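Local coordinates for protein CBIX (Paracoccus pantotrophus, PDB 4CCS) that probably inserts ferrous iron into sirohydrochlorin as the terminal chelatase of siroheme biosynthesis in denitrifying bacteria, at residues A27-P32 with Q214-I219; G93-L98 with A220-A225; H10-D15 with H187-L192. All blocks are in the same frame, centred on the assembly; numbering follows the deposited sequence. Where two conformers were deposited one is given.

In the fold
The chain folds into two alpha/beta lobes, each with a four-stranded parallel sheet of order 2-1-3-4, and the three contacts tie them together differently. Contacts 1 and 2 share helix 215-226, which comes back from the second lobe to pack on the first. Contact 1 is the buried, largely apolar one; contact 2, partly buried, rests on one short bond from a serine to a carboxylate. They adjoin, with Met218 packed on Asp95 and Leu98 and Val30 on Ile223. Contact 3 is a surface contact about 22 Å from contact 1 and 24 Å from contact 2, centre to centre, where one polar pair, its bond not settled, links a first-lobe loop to the end of a second-lobe helix.

Contact 1 (A27-P32 with Q214-I219); sequences AARVAP and QVPAMI
Arg29 lays the flat of its guanidinium over the ring of Pro216, and Val30, the next residue, pushes a methyl against the same helix, between Pro216 and Ile219. This is helix-on-helix packing within a chelatase-type fold of two alpha/beta lobes: the end of helix 16-30, from the first lobe, meets the opening turn of helix 215-226, the C-terminal helix that returns from the second lobe. Pro216 takes the largest share of the buried surface. Its CG sits over the centre of the guanidinium, 3.6 Å above the plane, and the same CG lies 3.6 Å from Arg29 CB, so the proline ring fits the crook of the arginine side chain. That crook comes from the bend at chi3 (79°), which brings the guanidinium back over the ring instead of letting the chain run straight on. Arg29 forms the exposed margin of the contact; Val30, Pro216 and Ile219 are buried. Replacing Pro216 with an alanine here would take away CG and CD, and the guanidinium would probably lose the surface it rests on and be freer to swing.

On the inner side the contact is purely apolar in its side chains. Ile219, one turn after Pro216, turns its beta-branch toward the valine, while its side chain also reaches Tyr60 and Leu62 of the first lobe. Val30 has CG1 anti to the backbone N (chi1 170°), which leaves CG2 as the methyl facing helix 215-226. That methyl drops between successive turns, 3.8 Å from Pro216 CA on one and 4.0 Å from Ile219 CB on the next, with Ile219 CG2 4.1 Å from Val30 CG2.

Contact 2 (G93-L98 with A220-A225); sequences GSDPGL and AESIKA
Ser222 reaches out from helix 215-226 with its hydroxyl and gives its proton to Asp95, OG to OD2 at 2.6 Å. The donor does not lie in the carboxylate plane but comes in from above it, 42° out. Ser222 OG stands anti to its own carbonyl carbon (chi1 -69°), and that rotation aims it across the gap at the loop. This is the tight part of the contact, and most of the buried surface belongs to these two residues.

The buried carboxylate is held at both oxygens. OD2 also hydrogen-bonds Tyr60 OH of strand 57-61, while OD1 uses its anti lone pair to take Gly97 N at 3.1 Å in a nearly straight bond (165°). The latter is an Asx turn superposed on the type I turn from Asp95 to Leu98, where it serves as a capping bond at the start of helix 98-113. Asp95 thus joins this loop of the first lobe to the C-terminal helix packed on that lobe, in the two-lobed chelatase fold. With both oxygens gripped, the carboxylate is probably fixed in its rotation.

Toward solvent the packing thins out. Pro96, exposed, only approaches: its CD stays 4.5 Å from Ser222 OG. One residue before Ser222, Glu221 turns its end away from the loop and pairs with Lys224, a turn on, NZ to OE2 at 3.1 Å in a salt bridge.

Contact 3 (H10-D15 with H187-L192); sequences HGQPGD and HVTDDL. With EDO (1,2-ethanediol), chain D.
A small polar surface contact spans the two lobes here: Gln12, in the loop between strand 4-9 and helix 16-30, meets Thr189 at the end of helix 184-189. Gln12 OE1 and Thr189 OG1 stand 2.7 Å apart, and the two side chains cross at a slant. The hydroxyl is placed to give its proton to that oxygen, yet it also hydrogen-bonds Ala185 O, one turn back, and with one proton for two acceptors the bond across the lobes is not settled.

The amide of Gln12 is steadied from its other end. A bend at chi2 (-71°) folds the side chain back over its own backbone, where NE2 donates to Gly11 O at 2.9 Å, tilted 28° from the carbonyl plane. The backbone N of Gln12 in turn bonds Gln19 OE1 of helix 16-30.

Loops that follow the first strand of each lobe and face one another across a cleft are a feature of the chelatase fold, and the position of His10 after strand 4-9 is matched in the second lobe by His127, which hydrogen-bonds Asp190. His10 is stacked on Phe63, with Phe69 edge-to-face. At the edge of its ring, ND1 shares a hydrogen bond of 2.8 Å with O2 of an ethanediol probably from the crystallisation liquor, either atom possibly donating. Gly11 N donates to that same O2 at 2.9 Å and, weakly, to O1 of the diol.

Contact 1 (A27-P32 with Q214-I219)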
loop_
_atom_site.group_PDB
_atom_site.type_symbol
_atom_site.label_atom_id
_atom_site.label_comp_id
_atom_site.label_asym_id
_atom_site.label_seq_id
_atom_site.Cartn_x
_atom_site.Cartn_y
_atom_site.Cartn_z
ATOM N N ALA A 27 1.922 -0.409 13.697
ATOM C CA ALA A 27 1.018 0.275 14.632
ATOM C C ALA A 27 1.795 0.931 15.786
ATOM O O ALA A 27 1.387 2.000 16.245
ATOM C CB ALA A 27 -0.012 -0.694 15.176
ATOM N N ALA A 28 2.936 0.318 16.208
ATOM C CA ALA A 28 3.804 0.845 17.263
ATOM C C ALA A 28 4.526 2.128 16.821
ATOM O O ALA A 28 4.827 2.969 17.666
ATOM C CB ALA A 28 4.806 -0.205 17.715
ATOM N N ARG A 29 4.777 2.294 15.505
ATOM C CA ARG A 29 5.396 3.504 14.957
ATOM C C ARG A 29 4.333 4.601 14.815
ATOM O O ARG A 29 4.645 5.778 15.014
ATOM C CB ARG A 29 6.114 3.228 13.624
ATOM C CG ARG A 29 7.406 2.412 13.766
ATOM C CD ARG A 29 7.754 1.700 12.476
ATOM N NE ARG A 29 8.382 2.598 11.506
ATOM C CZ ARG A 29 8.267 2.492 10.183
ATOM N NH1 ARG A 29 7.515 1.532 9.644
ATOM N NH2 ARG A 29 8.880 3.360 9.388
ATOM N N VAL A 30 3.080 4.219 14.506
ATOM C CA VAL A 30 1.932 5.129 14.397
ATOM C C VAL A 30 1.588 5.703 15.796
ATOM O O VAL A 30 1.399 6.918 15.939
ATOM C CB VAL A 30 0.706 4.431 13.721
ATOM C CG1 VAL A 30 -0.573 5.272 13.809
ATOM C CG2 VAL A 30 1.005 4.057 12.265
ATOM N N ALA A 31 1.527 4.811 16.813
ATOM C CA ALA A 31 1.145 5.080 18.206
ATOM C C ALA A 31 1.679 6.419 18.814
ATOM O O ALA A 31 0.824 7.216 19.195
ATOM C CB ALA A 31 1.513 3.896 19.099
ATOM N N PRO A 32 3.024 6.705 18.873
ATOM C CA PRO A 32 3.472 7.982 19.483
ATOM C C PRO A 32 3.048 9.259 18.740
ATOM O O PRO A 32 3.188 10.359 19.286
ATOM C CB PRO A 32 4.991 7.841 19.546
ATOM C CG PRO A 32 5.330 6.882 18.470
ATOM C CD PRO A 32 4.194 5.914 18.431
ATOM N N GLN A 214 8.043 7.520 6.069
ATOM C CA GLN A 214 6.959 8.487 6.287
ATOM C C GLN A 214 5.571 7.859 6.405
ATOM O O GLN A 214 4.622 8.591 6.652
ATOM C CB GLN A 214 6.948 9.581 5.203
ATOM C CG GLN A 214 8.254 10.352 5.078
ATOM C CD GLN A 214 9.306 9.683 4.215
ATOM O OE1 GLN A 214 9.148 8.554 3.729
ATOM N NE2 GLN A 214 10.445 10.339 4.046
ATOM N N VAL A 215 5.435 6.525 6.204
ATOM C CA VAL A 215 4.122 5.876 6.279
ATOM C C VAL A 215 3.461 6.040 7.679
ATOM O O VAL A 215 2.294 6.411 7.706
ATOM C CB VAL A 215 4.146 4.396 5.791
ATOM C CG1 VAL A 215 2.842 3.672 6.141
ATOM C CG2 VAL A 215 4.423 4.326 4.289
ATOM N N PRO A 216 4.164 5.788 8.818
ATOM C CA PRO A 216 3.493 5.982 10.121
ATOM C C PRO A 216 2.872 7.387 10.302
ATOM O O PRO A 216 1.730 7.479 10.729
ATOM C CB PRO A 216 4.593 5.685 11.142
ATOM C CG PRO A 216 5.493 4.733 10.433
ATOM C CD PRO A 216 5.511 5.209 9.007
ATOM N N ALA A 217 3.582 8.457 9.891
ATOM C CA ALA A 217 3.075 9.840 9.995
ATOM C C ALA A 217 1.865 10.058 9.099
ATOM O O ALA A 217 0.893 10.673 9.529
ATOM C CB ALA A 217 4.179 10.835 9.659
ATOM N N MET A 218 1.869 9.445 7.895
ATOM C CA MET A 218 0.757 9.504 6.954
ATOM C C MET A 218 -0.499 8.861 7.568
ATOM O O MET A 218 -1.572 9.463 7.543
ATOM C CB MET A 218 1.164 8.836 5.615
ATOM C CG MET A 218 0.117 8.935 4.548
ATOM S SD MET A 218 0.498 8.005 3.033
ATOM C CE MET A 218 -0.123 6.404 3.506
ATOM N N ILE A 219 -0.361 7.649 8.148
ATOM C CA ILE A 219 -1.485 6.943 8.788
ATOM C C ILE A 219 -1.996 7.760 9.994
ATOM O O ILE A 219 -3.204 7.931 10.149
ATOM C CB ILE A 219 -1.092 5.489 9.176
ATOM C CG1 ILE A 219 -0.638 4.680 7.925
ATOM C CG2 ILE A 219 -2.245 4.785 9.922
ATOM C CD1 ILE A 219 -0.184 3.184 8.215
#

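Contact 2 (G93-L98 with A220-A225)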
loop_
_atom_site.group_PDB
_atom_site.type_symbol
_atom_site.label_atom_id
_atom_site.label_comp_id
_atom_site.label_asym_id
_atom_site.label_seq_id
_atom_site.Cartn_x
_atom_site.Cartn_y
_atom_site.Cartn_z
ATOM N N GLY A 93 -4.392 3.001 0.078
ATOM C CA GLY A 93 -4.280 3.369 -1.342
ATOM C C GLY A 93 -4.911 4.730 -1.689
ATOM O O GLY A 93 -4.435 5.395 -2.611
ATOM N N SER A 94 -5.959 5.133 -0.947
ATOM C CA SER A 94 -6.653 6.407 -1.179
ATOM C C SER A 94 -6.187 7.500 -0.218
ATOM O O SER A 94 -6.762 8.591 -0.194
ATOM C CB SER A 94 -8.164 6.213 -1.088
ATOM O OG SER A 94 -8.553 5.930 0.245
ATOM N N ASP A 95 -5.136 7.226 0.573
ATOM C CA ASP A 95 -4.621 8.204 1.521
ATOM C C ASP A 95 -4.150 9.486 0.804
ATOM O O ASP A 95 -3.425 9.381 -0.184
ATOM C CB ASP A 95 -3.500 7.612 2.377
ATOM C CG ASP A 95 -3.271 8.407 3.642
ATOM O OD1 ASP A 95 -2.806 9.557 3.535
ATOM O OD2 ASP A 95 -3.543 7.860 4.750
ATOM N N PRO A 96 -4.596 10.690 1.267
ATOM C CA PRO A 96 -4.195 11.942 0.602
ATOM C C PRO A 96 -2.686 12.131 0.485
ATOM O O PRO A 96 -2.244 12.758 -0.460
ATOM C CB PRO A 96 -4.845 13.049 1.461
ATOM C CG PRO A 96 -5.550 12.343 2.597
ATOM C CD PRO A 96 -5.736 10.919 2.184
ATOM N N GLY A 97 -1.898 11.571 1.424
ATOM C CA GLY A 97 -0.440 11.720 1.417
ATOM C C GLY A 97 0.321 10.728 0.542
ATOM O O GLY A 97 1.533 10.873 0.403
ATOM N N LEU A 98 -0.361 9.728 -0.046
ATOM C CA LEU A 98 0.340 8.705 -0.831
ATOM C C LEU A 98 1.032 9.247 -2.118
ATOM O O LEU A 98 2.192 8.891 -2.320
ATOM C CB LEU A 98 -0.554 7.485 -1.144
ATOM C CG LEU A 98 0.143 6.244 -1.792
ATOM C CD1 LEU A 98 1.329 5.765 -0.963
ATOM C CD2 LEU A 98 -0.848 5.104 -2.007
ATOM N N ALA A 220 -1.070 8.258 10.828
ATOM C CA ALA A 220 -1.409 9.082 11.994
ATOM C C ALA A 220 -2.287 10.296 11.602
ATOM O O ALA A 220 -3.291 10.569 12.267
ATOM C CB ALA A 220 -0.136 9.557 12.678
ATOM N N GLU A 221 -1.932 10.986 10.490
ATOM C CA GLU A 221 -2.692 12.163 10.036
ATOM C C GLU A 221 -4.079 11.790 9.586
ATOM O O GLU A 221 -5.015 12.528 9.876
ATOM C CB GLU A 221 -1.937 12.999 8.972
ATOM C CG GLU A 221 -0.614 13.578 9.467
ATOM C CD GLU A 221 -0.637 14.476 10.698
ATOM O OE1 GLU A 221 -1.685 15.099 10.970
ATOM O OE2 GLU A 221 0.409 14.579 11.376
ATOM N N SER A 222 -4.238 10.605 8.960
ATOM C CA SER A 222 -5.538 10.099 8.541
ATOM C C SER A 222 -6.422 9.697 9.735
ATOM O O SER A 222 -7.630 9.901 9.676
ATOM C CB SER A 222 -5.378 8.960 7.538
ATOM O OG SER A 222 -4.877 9.513 6.333
ATOM N N ILE A 223 -5.819 9.157 10.817
ATOM C CA ILE A 223 -6.531 8.796 12.052
ATOM C C ILE A 223 -7.009 10.102 12.754
ATOM O O ILE A 223 -8.199 10.236 13.053
ATOM C CB ILE A 223 -5.658 7.923 13.007
ATOM C CG1 ILE A 223 -5.367 6.517 12.395
ATOM C CG2 ILE A 223 -6.335 7.785 14.383
ATOM C CD1 ILE A 223 -4.177 5.796 13.042
ATOM N N LYS A 224 -6.069 11.037 13.007
ATOM C CA LYS A 224 -6.307 12.346 13.644
ATOM C C LYS A 224 -7.450 13.115 12.969
ATOM O O LYS A 224 -8.283 13.694 13.663
ATOM C CB LYS A 224 -5.029 13.196 13.642
ATOM C CG LYS A 224 -4.024 12.816 14.723
ATOM C CD LYS A 224 -2.903 13.846 14.859
ATOM C CE LYS A 224 -1.671 13.504 14.056
ATOM N NZ LYS A 224 -0.564 14.463 14.310
ATOM N N ALA A 225 -7.514 13.073 11.619
ATOM C CA ALA A 225 -8.548 13.723 10.808
ATOM C C ALA A 225 -9.930 13.092 11.001
ATOM O O ALA A 225 -10.941 13.776 10.815
ATOM C CB ALA A 225 -8.159 13.683 9.333
#

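Contact 3 (H10-D15 with H187-L192)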
loop_
_atom_site.group_PDB
_atom_site.type_symbol
_atom_site.label_atom_id
_atom_site.label_comp_id
_atom_site.label_asym_id
_atom_site.label_seq_id
_atom_site.Cartn_x
_atom_site.Cartn_y
_atom_site.Cartn_z
ATOM N N HIS A 10 -4.535 -7.180 4.957
ATOM C CA HIS A 10 -5.090 -8.368 4.306
ATOM C C HIS A 10 -4.195 -9.538 4.707
ATOM O O HIS A 10 -2.984 -9.367 4.827
ATOM C CB HIS A 10 -5.006 -8.252 2.771
ATOM C CG HIS A 10 -6.245 -7.715 2.142
ATOM N ND1 HIS A 10 -7.490 -8.236 2.435
ATOM C CD2 HIS A 10 -6.387 -6.716 1.244
ATOM C CE1 HIS A 10 -8.351 -7.519 1.731
ATOM N NE2 HIS A 10 -7.729 -6.600 0.994
ATOM N N GLY A 11 -4.759 -10.729 4.904
ATOM C CA GLY A 11 -3.855 -11.834 5.225
ATOM C C GLY A 11 -3.216 -12.379 3.941
ATOM O O GLY A 11 -3.698 -12.108 2.834
ATOM N N GLN A 12 -2.127 -13.129 4.094
ATOM C CA GLN A 12 -1.446 -13.784 2.975
ATOM C C GLN A 12 -1.193 -15.240 3.384
ATOM O O GLN A 12 -1.235 -15.517 4.587
ATOM C CB GLN A 12 -0.120 -13.063 2.640
ATOM C CG GLN A 12 -0.328 -11.686 1.986
ATOM C CD GLN A 12 -0.846 -11.804 0.574
ATOM O OE1 GLN A 12 -0.101 -12.117 -0.346
ATOM N NE2 GLN A 12 -2.148 -11.668 0.377
ATOM N N PRO A 13 -0.888 -16.157 2.426
ATOM C CA PRO A 13 -0.596 -17.557 2.801
ATOM C C PRO A 13 0.655 -17.656 3.679
ATOM O O PRO A 13 1.487 -16.740 3.699
ATOM C CB PRO A 13 -0.385 -18.252 1.448
ATOM C CG PRO A 13 -1.154 -17.416 0.480
ATOM C CD PRO A 13 -0.960 -16.011 0.954
ATOM N N GLY A 14 0.772 -18.757 4.428
ATOM C CA GLY A 14 1.918 -19.021 5.293
ATOM C C GLY A 14 1.594 -18.823 6.758
ATOM O O GLY A 14 0.436 -18.633 7.121
ATOM N N ASP A 15 2.626 -18.857 7.599
ATOM C CA ASP A 15 2.525 -18.662 9.043
ATOM C C ASP A 15 2.016 -17.227 9.318
ATOM O O ASP A 15 2.665 -16.269 8.889
ATOM C CB ASP A 15 3.907 -18.877 9.698
ATOM C CG ASP A 15 3.962 -18.842 11.219
ATOM O OD1 ASP A 15 2.933 -18.505 11.856
ATOM O OD2 ASP A 15 5.024 -19.146 11.772
ATOM N N HIS A 187 3.589 -7.871 -1.126
ATOM C CA HIS A 187 4.626 -7.611 -2.124
ATOM C C HIS A 187 5.370 -8.913 -2.502
ATOM O O HIS A 187 5.454 -9.235 -3.684
ATOM C CB HIS A 187 5.627 -6.564 -1.609
ATOM C CG HIS A 187 6.807 -6.341 -2.512
ATOM N ND1 HIS A 187 8.110 -6.546 -2.070
ATOM C CD2 HIS A 187 6.844 -5.945 -3.809
ATOM C CE1 HIS A 187 8.889 -6.252 -3.103
ATOM N NE2 HIS A 187 8.174 -5.884 -4.171
ATOM N N VAL A 188 5.902 -9.644 -1.500
ATOM C CA VAL A 188 6.679 -10.887 -1.702
ATOM C C VAL A 188 5.861 -11.941 -2.465
ATOM O O VAL A 188 6.383 -12.541 -3.406
ATOM C CB VAL A 188 7.268 -11.410 -0.352
ATOM C CG1 VAL A 188 7.851 -12.822 -0.486
ATOM C CG2 VAL A 188 8.336 -10.447 0.181
ATOM N N THR A 189 4.566 -12.108 -2.116
ATOM C CA THR A 189 3.655 -13.061 -2.803
ATOM C C THR A 189 3.643 -12.879 -4.337
ATOM O O THR A 189 3.655 -13.871 -5.075
ATOM C CB THR A 189 2.247 -12.951 -2.215
ATOM O OG1 THR A 189 2.297 -13.329 -0.839
ATOM C CG2 THR A 189 1.191 -13.793 -2.965
ATOM N N ASP A 190 3.640 -11.626 -4.806
ATOM C CA ASP A 190 3.566 -11.321 -6.233
ATOM C C ASP A 190 4.856 -11.562 -7.014
ATOM O O ASP A 190 4.811 -11.587 -8.253
ATOM C CB ASP A 190 3.051 -9.900 -6.444
ATOM C CG ASP A 190 1.538 -9.791 -6.352
ATOM O OD1 ASP A 190 0.879 -10.805 -6.000
ATOM O OD2 ASP A 190 1.017 -8.712 -6.622
ATOM N N ASP A 191 5.986 -11.788 -6.313
ATOM C CA ASP A 191 7.282 -12.096 -6.928
ATOM C C ASP A 191 7.648 -11.156 -8.098
ATOM O O ASP A 191 7.881 -11.601 -9.232
ATOM C CB ASP A 191 7.339 -13.581 -7.346
ATOM C CG ASP A 191 8.731 -14.145 -7.582
ATOM O OD1 ASP A 191 9.719 -13.398 -7.398
ATOM O OD2 ASP A 191 8.829 -15.323 -7.993
ATOM N N LEU A 192 7.685 -9.848 -7.807
ATOM C CA LEU A 192 8.085 -8.819 -8.773
ATOM C C LEU A 192 9.486 -9.073 -9.349
ATOM O O LEU A 192 9.660 -8.832 -10.547
ATOM C CB LEU A 192 8.038 -7.414 -8.141
ATOM C CG LEU A 192 6.765 -6.609 -8.332
ATOM C CD1 LEU A 192 5.588 -7.264 -7.643
ATOM C CD2 LEU A 192 6.950 -5.207 -7.777
HETATM C C1 EDO D . -7.161 -12.861 3.527
HETATM O O1 EDO D . -6.837 -13.041 4.907
HETATM C C2 EDO D . -8.118 -11.684 3.385
HETATM O O2 EDO D . -7.520 -10.536 3.973
#